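Local coordinates for lectin (Colocasia esculenta, PDB 5T1X), which probably binds mannose-containing glycans, as expected of a lectin related to the snowdrop agglutinin GNA, at residues 9-14 with 58-63; 26-31 with 88-93. All coordinates share one frame; numbering follows the deposited sequence.

Overall arrangement
The centres of the two contacts are 11 Å apart in the three-sheet fold of the chain. Interaction 2 lies in the interior, and interaction 1 runs from the interior to the surface. Interaction 1 joins the turn after strand 8-10 to the end of strand 57-60. Interaction 2 packs strand 26-30 against strand 89-92. The segments alternate along the sequence: 9-14, 26-31, 58-63, 88-93. Strands 8-10 and 89-92 are neighbours in one antiparallel sheet, so the two contacts meet there. Leu-9 O lies 2.8 Å from Leu-90 N, and Ser-11 OG lies 3.0 Å from Tyr-88 N. Strands 57-60 and 26-30 belong to the other two sheets of the beta-prism. Each is joined by one contact to the sheet of 8-10 and 89-92.

Interaction 1. Residues 9-14 with 58-63; sequences LFSGQV and LRLNHK
Ser-11 meets His-62 and Asn-61 with its short side chain. The backbone places Ser-11 CB over the centre of the His-62 ring, a CH-pi contact 3.5 Å from CB to the ring centroid. OG, anti to the carbonyl carbon (chi1 -68°), then points at Asn-61. Ser-11 OG donates to Asn-61 O at 2.7 Å, from about 50° above the carbonyl plane. The same OG is also hydrogen-bonded to Tyr-88 N.

Arg-59 can be followed to its tip. CB, CG and CD pass Val-14 CG1, and Arg-59 CG is also 3.7 Å from Gln-13 O. NE shares a water with Gly-12 O. One face of the guanidinium is turned to Gly-12 N.

Gly-12 N donates to Leu-60 O at 2.9 Å. Gly-12 belongs to a type II turn from Phe-10 to Gln-13. Another water takes the N-H of Leu-60 and donates to Phe-10 O. Beside the turn, Leu-9 CD2 meets Leu-58 CD2 at 4.0 Å.

Gly-12 N is thus met directly, Phe-10 O and Gly-12 O through water. These links bridge the turn where the chain passes between sheets, before strand 14-16 takes up pairing with 57-60.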
ATOM      1  N   LEU B   9       5.480   1.931   3.469  1.00  8.38           N
ATOM      2  CA  LEU B   9       6.822   1.409   3.663  1.00  7.47           C
ATOM      3  C   LEU B   9       7.042   0.321   2.620  1.00 10.51           C
ATOM      4  O   LEU B   9       6.443  -0.745   2.715  1.00 10.19           O
ATOM      5  CB  LEU B   9       7.068   0.899   5.103  1.00  7.96           C
ATOM      6  CG  LEU B   9       8.551   0.712   5.466  1.00 12.33           C
ATOM      7  CD1 LEU B   9       9.223   2.044   5.698  1.00 13.36           C
ATOM      8  CD2 LEU B   9       8.711  -0.162   6.689  1.00 12.89           C
ATOM      9  N   PHE B  10       7.827   0.627   1.579  1.00  7.65           N
ATOM     10  CA  PHE B  10       8.104  -0.338   0.523  1.00  7.28           C
ATOM     11  C   PHE B  10       9.255  -1.237   0.939  1.00  8.29           C
ATOM     12  O   PHE B  10      10.063  -0.848   1.800  1.00  7.93           O
ATOM     13  CB  PHE B  10       8.446   0.379  -0.797  1.00  8.14           C
ATOM     14  CG  PHE B  10       7.292   1.134  -1.395  1.00  8.50           C
ATOM     15  CD1 PHE B  10       6.339   0.481  -2.170  1.00 10.20           C
ATOM     16  CD2 PHE B  10       7.148   2.505  -1.180  1.00  9.83           C
ATOM     17  CE1 PHE B  10       5.259   1.183  -2.722  1.00 11.59           C
ATOM     18  CE2 PHE B  10       6.067   3.204  -1.730  1.00 11.92           C
ATOM     19  CZ  PHE B  10       5.128   2.538  -2.493  1.00 11.05           C
ATOM     20  N   SER B  11       9.338  -2.437   0.333  1.00  6.76           N
ATOM     21  CA  SER B  11      10.457  -3.360   0.547  1.00  6.28           C
ATOM     22  C   SER B  11      11.791  -2.610   0.433  1.00 10.71           C
ATOM     23  O   SER B  11      11.998  -1.866  -0.535  1.00  9.79           O
ATOM     24  CB  SER B  11      10.427  -4.476  -0.500  1.00 11.04           C
ATOM     25  OG  SER B  11       9.307  -5.327  -0.320  1.00 11.42           O
ATOM     26  N   GLY B  12      12.659  -2.794   1.417  1.00  8.52           N
ATOM     27  CA  GLY B  12      13.968  -2.148   1.406  1.00  9.71           C
ATOM     28  C   GLY B  12      14.033  -0.877   2.229  1.00 10.91           C
ATOM     29  O   GLY B  12      15.112  -0.519   2.691  1.00 11.52           O
ATOM     30  N   GLN B  13      12.894  -0.184   2.455  1.00  8.43           N
ATOM     31  CA  GLN B  13      12.949   1.028   3.279  1.00  7.45           C
ATOM     32  C   GLN B  13      13.151   0.644   4.751  1.00 13.20           C
ATOM     33  O   GLN B  13      12.776  -0.455   5.166  1.00 12.98           O
ATOM     34  CB  GLN B  13      11.689   1.889   3.111  1.00  8.59           C
ATOM     35  CG  GLN B  13      11.539   2.436   1.695  1.00 12.35           C
ATOM     36  CD  GLN B  13      10.425   3.441   1.601  1.00 15.65           C
ATOM     37  OE1 GLN B  13       9.239   3.109   1.703  1.00 11.25           O
ATOM     38  NE2 GLN B  13      10.788   4.688   1.348  1.00 14.72           N
ATOM     39  N   VAL B  14      13.803   1.509   5.522  1.00 11.12           N
ATOM     40  CA  VAL B  14      14.014   1.215   6.943  1.00 11.52           C
ATOM     41  C   VAL B  14      13.468   2.347   7.812  1.00 14.71           C
ATOM     42  O   VAL B  14      13.555   3.525   7.432  1.00 16.13           O
ATOM     43  CB  VAL B  14      15.499   0.909   7.303  1.00 17.00           C
ATOM     44  CG1 VAL B  14      16.091  -0.186   6.411  1.00 15.85           C
ATOM     45  CG2 VAL B  14      16.366   2.158   7.283  1.00 18.02           C
ATOM     46  N   LEU B  58      13.387  -1.400  11.643  1.00  7.97           N
ATOM     47  CA  LEU B  58      12.327  -2.151  10.985  1.00  7.29           C
ATOM     48  C   LEU B  58      12.590  -2.175   9.491  1.00  9.17           C
ATOM     49  O   LEU B  58      12.872  -1.134   8.902  1.00  9.49           O
ATOM     50  CB  LEU B  58      10.983  -1.461  11.269  1.00  7.62           C
ATOM     51  CG  LEU B  58       9.748  -2.127  10.681  1.00  9.88           C
ATOM     52  CD1 LEU B  58       9.311  -3.307  11.540  1.00  9.03           C
ATOM     53  CD2 LEU B  58       8.598  -1.143  10.577  1.00  9.85           C
ATOM     54  N   ARG B  59      12.441  -3.338   8.861  1.00  7.52           N
ATOM     55  CA  ARG B  59      12.630  -3.418   7.415  1.00  7.52           C
ATOM     56  C   ARG B  59      11.733  -4.488   6.823  1.00 10.01           C
ATOM     57  O   ARG B  59      11.696  -5.600   7.333  1.00  9.15           O
ATOM     58  CB  ARG B  59      14.100  -3.713   7.070  1.00  7.40           C
ATOM     59  CG  ARG B  59      14.417  -3.704   5.563  1.00  8.48           C
ATOM     60  CD  ARG B  59      15.862  -4.110   5.320  1.00  9.59           C
ATOM     61  NE  ARG B  59      16.201  -4.169   3.894  1.00  9.52           N
ATOM     62  CZ  ARG B  59      16.044  -5.242   3.117  1.00 12.48           C
ATOM     63  NH1 ARG B  59      15.524  -6.360   3.613  1.00 12.24           N
ATOM     64  NH2 ARG B  59      16.412  -5.209   1.847  1.00  9.25           N
ATOM     65  N   LEU B  60      11.016  -4.142   5.746  1.00  6.98           N
ATOM     66  CA  LEU B  60      10.199  -5.089   5.002  1.00  5.96           C
ATOM     67  C   LEU B  60      11.075  -5.659   3.892  1.00  8.95           C
ATOM     68  O   LEU B  60      11.694  -4.881   3.149  1.00  8.79           O
ATOM     69  CB  LEU B  60       8.971  -4.367   4.437  1.00  6.34           C
ATOM     70  CG  LEU B  60       8.032  -5.174   3.527  1.00  9.48           C
ATOM     71  CD1 LEU B  60       7.429  -6.409   4.252  1.00 10.10           C
ATOM     72  CD2 LEU B  60       6.955  -4.268   2.973  1.00 12.02           C
ATOM     73  N   ASN B  61      11.148  -6.996   3.766  1.00  6.09           N
ATOM     74  CA  ASN B  61      12.010  -7.560   2.729  1.00  6.57           C
ATOM     75  C   ASN B  61      11.240  -7.807   1.408  1.00  8.80           C
ATOM     76  O   ASN B  61      10.083  -7.388   1.266  1.00  8.44           O
ATOM     77  CB  ASN B  61      12.736  -8.823   3.217  1.00  7.68           C
ATOM     78  CG  ASN B  61      11.894 -10.062   3.384  1.00 15.52           C
ATOM     79  OD1 ASN B  61      10.740 -10.141   2.944  1.00 11.54           O
ATOM     80  ND2 ASN B  61      12.480 -11.079   3.997  1.00 13.00           N
ATOM     81  N   HIS B  62      11.895  -8.470   0.450  1.00  6.89           N
ATOM     82  CA  HIS B  62      11.329  -8.721  -0.868  1.00  7.39           C
ATOM     83  C   HIS B  62      10.642 -10.086  -0.947  1.00 11.63           C
ATOM     84  O   HIS B  62      10.479 -10.646  -2.032  1.00 11.20           O
ATOM     85  CB  HIS B  62      12.412  -8.553  -1.934  1.00  8.28           C
ATOM     86  CG  HIS B  62      12.778  -7.115  -2.132  1.00 11.30           C
ATOM     87  ND1 HIS B  62      13.625  -6.456  -1.246  1.00 12.79           N
ATOM     88  CD2 HIS B  62      12.347  -6.235  -3.060  1.00 13.33           C
ATOM     89  CE1 HIS B  62      13.696  -5.207  -1.680  1.00 12.62           C
ATOM     90  NE2 HIS B  62      12.960  -5.030  -2.780  1.00 13.50           N
ATOM     91  N   LYS B  63      10.160 -10.571   0.201  1.00  9.24           N
ATOM     92  CA  LYS B  63       9.388 -11.812   0.319  1.00  8.66           C
ATOM     93  C   LYS B  63       8.183 -11.562   1.235  1.00 11.95           C
ATOM     94  O   LYS B  63       7.508 -12.499   1.620  1.00 10.81           O
ATOM     95  CB  LYS B  63      10.247 -12.977   0.860  1.00 10.64           C
ATOM     96  CG  LYS B  63      11.340 -13.451  -0.093  1.00 17.47           C
ATOM     97  CD  LYS B  63      12.462 -14.143   0.665  1.00 33.74           C
ATOM     98  CE  LYS B  63      13.629 -14.500  -0.222  1.00 51.52           C
ATOM     99  NZ  LYS B  63      14.678 -15.244   0.527  1.00 60.63           N
TER
HETATM  100  O   HOH W   1      10.739  -1.720   4.335  1.00 16.65           O
HETATM  101  O   HOH W   2      17.328  -1.932   2.698  1.00 14.42           O

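Interaction 2. Residues 26-31 with 88-93; sequences HQLVMQ and YVLILR
Leu-92 reaches across to strand 26-30 with one methyl, CD2. This methyl lies against the backbone of that strand rather than against a single side chain. Leu-92 CD2 is 3.6 Å from His-26 O and 3.8 Å from Gln-27 CA, and it also comes close to Leu-28 N. His-26 CB touches Leu-92 CD2 at 4.0 Å.

Leu-28 and Leu-90 make the second part of the contact. Leu-28 CD2 meets Leu-90 CD2 at 3.8 Å, and the two side chains cross at about a right angle. Leu-28, Leu-90 and Leu-92 share one conformation, with CG anti to the backbone N and chi2 between 64° and 72°. This pair of torsions presents CD2 of each leucine to the other strand. Leu-28 CB also lies 4.4 Å from Leu-92 CD2. Leu-21 of strand 19-23 touches both Leu-90 and Leu-92, and Leu-36 and Leu-38 of strand 36-39 touch Leu-28.

At the end of the contact the His-26 side chain is set differently. Its CG is anti to the carbonyl carbon, and His-26 CD2 comes 3.7 Å from Arg-93 O. His-26 NE2 makes a weak hydrogen bond to Asp-94 O.

No hydrogen bond crosses between the two segments. The strand axes are 8.7 Å apart at their closest, and their directions differ by 132°. The strands therefore belong to separate sheets that face each other through leucines. Inward-pointing aliphatic side chains from three antiparallel sheets are the mark of the beta-prism II fold of GNA-related lectins.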
ATOM      1  N   HIS B  26      -3.756   7.925  13.016  1.00 12.42           N
ATOM      2  CA  HIS B  26      -2.992   6.691  13.270  1.00 10.79           C
ATOM      3  C   HIS B  26      -1.495   6.883  13.047  1.00 12.63           C
ATOM      4  O   HIS B  26      -1.092   7.633  12.158  1.00 11.81           O
ATOM      5  CB  HIS B  26      -3.463   5.537  12.356  1.00 10.78           C
ATOM      6  CG  HIS B  26      -4.951   5.418  12.217  1.00 13.63           C
ATOM      7  ND1 HIS B  26      -5.757   5.144  13.307  1.00 15.22           N
ATOM      8  CD2 HIS B  26      -5.729   5.530  11.114  1.00 14.57           C
ATOM      9  CE1 HIS B  26      -6.997   5.115  12.845  1.00 14.96           C
ATOM     10  NE2 HIS B  26      -7.033   5.334  11.530  1.00 15.05           N
ATOM     11  N   GLN B  27      -0.668   6.161  13.824  1.00  9.29           N
ATOM     12  CA  GLN B  27       0.791   6.159  13.671  1.00  8.57           C
ATOM     13  C   GLN B  27       1.331   4.751  13.866  1.00 11.96           C
ATOM     14  O   GLN B  27       0.798   4.016  14.689  1.00 12.79           O
ATOM     15  CB  GLN B  27       1.492   7.089  14.685  1.00 11.04           C
ATOM     16  CG  GLN B  27       1.036   8.536  14.698  1.00 22.37           C
ATOM     17  CD  GLN B  27       1.728   9.271  15.817  1.00 38.22           C
ATOM     18  OE1 GLN B  27       2.901   9.630  15.718  1.00 31.22           O
ATOM     19  NE2 GLN B  27       1.035   9.454  16.932  1.00 27.41           N
ATOM     20  N   LEU B  28       2.387   4.388  13.138  1.00  7.12           N
ATOM     21  CA  LEU B  28       3.099   3.121  13.328  1.00  7.17           C
ATOM     22  C   LEU B  28       4.535   3.519  13.560  1.00  9.25           C
ATOM     23  O   LEU B  28       5.193   3.972  12.630  1.00  7.91           O
ATOM     24  CB  LEU B  28       2.924   2.122  12.152  1.00  6.93           C
ATOM     25  CG  LEU B  28       3.667   0.777  12.319  1.00 10.51           C
ATOM     26  CD1 LEU B  28       3.055  -0.075  13.453  1.00 11.51           C
ATOM     27  CD2 LEU B  28       3.673  -0.019  11.026  1.00 10.78           C
ATOM     28  N   VAL B  29       5.008   3.415  14.817  1.00  7.80           N
ATOM     29  CA  VAL B  29       6.324   3.927  15.208  1.00  8.03           C
ATOM     30  C   VAL B  29       7.332   2.814  15.522  1.00 10.91           C
ATOM     31  O   VAL B  29       7.061   1.982  16.373  1.00  8.84           O
ATOM     32  CB  VAL B  29       6.205   4.886  16.446  1.00 11.42           C
ATOM     33  CG1 VAL B  29       7.513   5.636  16.679  1.00 11.05           C
ATOM     34  CG2 VAL B  29       5.045   5.878  16.295  1.00 11.64           C
ATOM     35  N   MET B  30       8.530   2.865  14.898  1.00  6.77           N
ATOM     36  CA  MET B  30       9.645   1.990  15.285  1.00  6.65           C
ATOM     37  C   MET B  30      10.413   2.766  16.330  1.00 10.66           C
ATOM     38  O   MET B  30      11.269   3.592  15.999  1.00  9.93           O
ATOM     39  CB  MET B  30      10.538   1.600  14.082  1.00  8.37           C
ATOM     40  CG  MET B  30      11.719   0.710  14.471  1.00 10.72           C
ATOM     41  SD  MET B  30      11.181  -0.925  15.036  1.00 12.84           S
ATOM     42  CE  MET B  30      11.514  -0.810  16.799  1.00 11.16           C
ATOM     43  N   GLN B  31      10.038   2.572  17.604  1.00  7.98           N
ATOM     44  CA  GLN B  31      10.606   3.365  18.681  1.00  7.83           C
ATOM     45  C   GLN B  31      12.052   3.032  19.023  1.00 11.19           C
ATOM     46  O   GLN B  31      12.533   1.929  18.753  1.00 11.55           O
ATOM     47  CB  GLN B  31       9.745   3.257  19.936  1.00  8.95           C
ATOM     48  CG  GLN B  31       8.291   3.612  19.673  1.00 10.49           C
ATOM     49  CD  GLN B  31       7.435   3.606  20.895  1.00 13.26           C
ATOM     50  OE1 GLN B  31       6.350   4.177  20.876  1.00 13.14           O
ATOM     51  NE2 GLN B  31       7.874   2.942  21.973  1.00 11.32           N
ATOM     52  N   TYR B  88       7.047  -5.602  -2.232  1.00  8.53           N
ATOM     53  CA  TYR B  88       5.971  -5.551  -1.224  1.00  7.06           C
ATOM     54  C   TYR B  88       5.786  -4.143  -0.688  1.00  9.82           C
ATOM     55  O   TYR B  88       6.676  -3.301  -0.821  1.00 10.02           O
ATOM     56  CB  TYR B  88       6.274  -6.526  -0.058  1.00  6.64           C
ATOM     57  CG  TYR B  88       6.115  -7.979  -0.463  1.00  7.18           C
ATOM     58  CD1 TYR B  88       4.980  -8.699  -0.111  1.00  8.21           C
ATOM     59  CD2 TYR B  88       7.058  -8.606  -1.275  1.00  8.31           C
ATOM     60  CE1 TYR B  88       4.808 -10.026  -0.518  1.00  9.92           C
ATOM     61  CE2 TYR B  88       6.881  -9.923  -1.716  1.00  9.00           C
ATOM     62  CZ  TYR B  88       5.759 -10.631  -1.323  1.00 12.52           C
ATOM     63  OH  TYR B  88       5.563 -11.919  -1.767  1.00 11.46           O
ATOM     64  N   VAL B  89       4.617  -3.880  -0.082  1.00  5.69           N
ATOM     65  CA  VAL B  89       4.357  -2.588   0.531  1.00  5.47           C
ATOM     66  C   VAL B  89       3.587  -2.806   1.831  1.00  8.52           C
ATOM     67  O   VAL B  89       2.685  -3.636   1.883  1.00  9.18           O
ATOM     68  CB  VAL B  89       3.628  -1.594  -0.427  1.00 10.19           C
ATOM     69  CG1 VAL B  89       2.225  -2.084  -0.789  1.00  9.86           C
ATOM     70  CG2 VAL B  89       3.574  -0.177   0.161  1.00 10.39           C
ATOM     71  N   LEU B  90       3.984  -2.087   2.874  1.00  6.37           N
ATOM     72  CA  LEU B  90       3.267  -2.043   4.144  1.00  6.37           C
ATOM     73  C   LEU B  90       2.495  -0.748   4.121  1.00 10.32           C
ATOM     74  O   LEU B  90       3.105   0.311   3.927  1.00  9.76           O
ATOM     75  CB  LEU B  90       4.261  -2.089   5.333  1.00  6.67           C
ATOM     76  CG  LEU B  90       3.685  -1.765   6.724  1.00 10.68           C
ATOM     77  CD1 LEU B  90       2.795  -2.875   7.249  1.00 11.94           C
ATOM     78  CD2 LEU B  90       4.817  -1.520   7.721  1.00 11.79           C
ATOM     79  N   ILE B  91       1.161  -0.817   4.264  1.00  8.18           N
ATOM     80  CA  ILE B  91       0.338   0.380   4.259  1.00  6.71           C
ATOM     81  C   ILE B  91      -0.285   0.582   5.626  1.00 10.62           C
ATOM     82  O   ILE B  91      -0.975  -0.309   6.116  1.00  9.74           O
ATOM     83  CB  ILE B  91      -0.778   0.344   3.167  1.00  8.60           C
ATOM     84  CG1 ILE B  91      -0.218  -0.006   1.755  1.00  8.97           C
ATOM     85  CG2 ILE B  91      -1.569   1.680   3.145  1.00  8.15           C
ATOM     86  CD1 ILE B  91      -1.293  -0.182   0.670  1.00 10.33           C
ATOM     87  N   LEU B  92      -0.099   1.776   6.205  1.00  8.24           N
ATOM     88  CA  LEU B  92      -0.842   2.165   7.395  1.00  8.04           C
ATOM     89  C   LEU B  92      -2.096   2.782   6.820  1.00 10.57           C
ATOM     90  O   LEU B  92      -2.059   3.913   6.316  1.00 10.40           O
ATOM     91  CB  LEU B  92      -0.061   3.120   8.325  1.00  7.82           C
ATOM     92  CG  LEU B  92      -0.846   3.599   9.572  1.00 11.09           C
ATOM     93  CD1 LEU B  92      -1.203   2.441  10.508  1.00 11.94           C
ATOM     94  CD2 LEU B  92      -0.098   4.704  10.306  1.00 11.79           C
ATOM     95  N   ARG B  93      -3.159   1.989   6.749  0.50  9.05           N
ATOM     96  CA  ARG B  93      -4.398   2.390   6.092  0.50  9.21           C
ATOM     97  C   ARG B  93      -5.151   3.478   6.831  0.50 12.63           C
ATOM     98  O   ARG B  93      -5.000   3.641   8.042  0.50 11.77           O
ATOM     99  CB  ARG B  93      -5.301   1.161   5.917  0.50 11.36           C
ATOM    100  CG  ARG B  93      -4.610   0.180   4.977  0.50 12.75           C
ATOM    101  CD  ARG B  93      -5.344  -1.095   4.648  0.50 16.64           C
ATOM    102  NE  ARG B  93      -6.509  -1.384   5.321  0.50 17.11           N
ATOM    103  CZ  ARG B  93      -7.307  -2.490   5.190  0.50 26.02           C
ATOM    104  NH1 ARG B  93      -6.987  -3.461   4.355  0.50 25.11           N
ATOM    105  NH2 ARG B  93      -8.410  -2.596   5.915  0.50 30.18           N
TER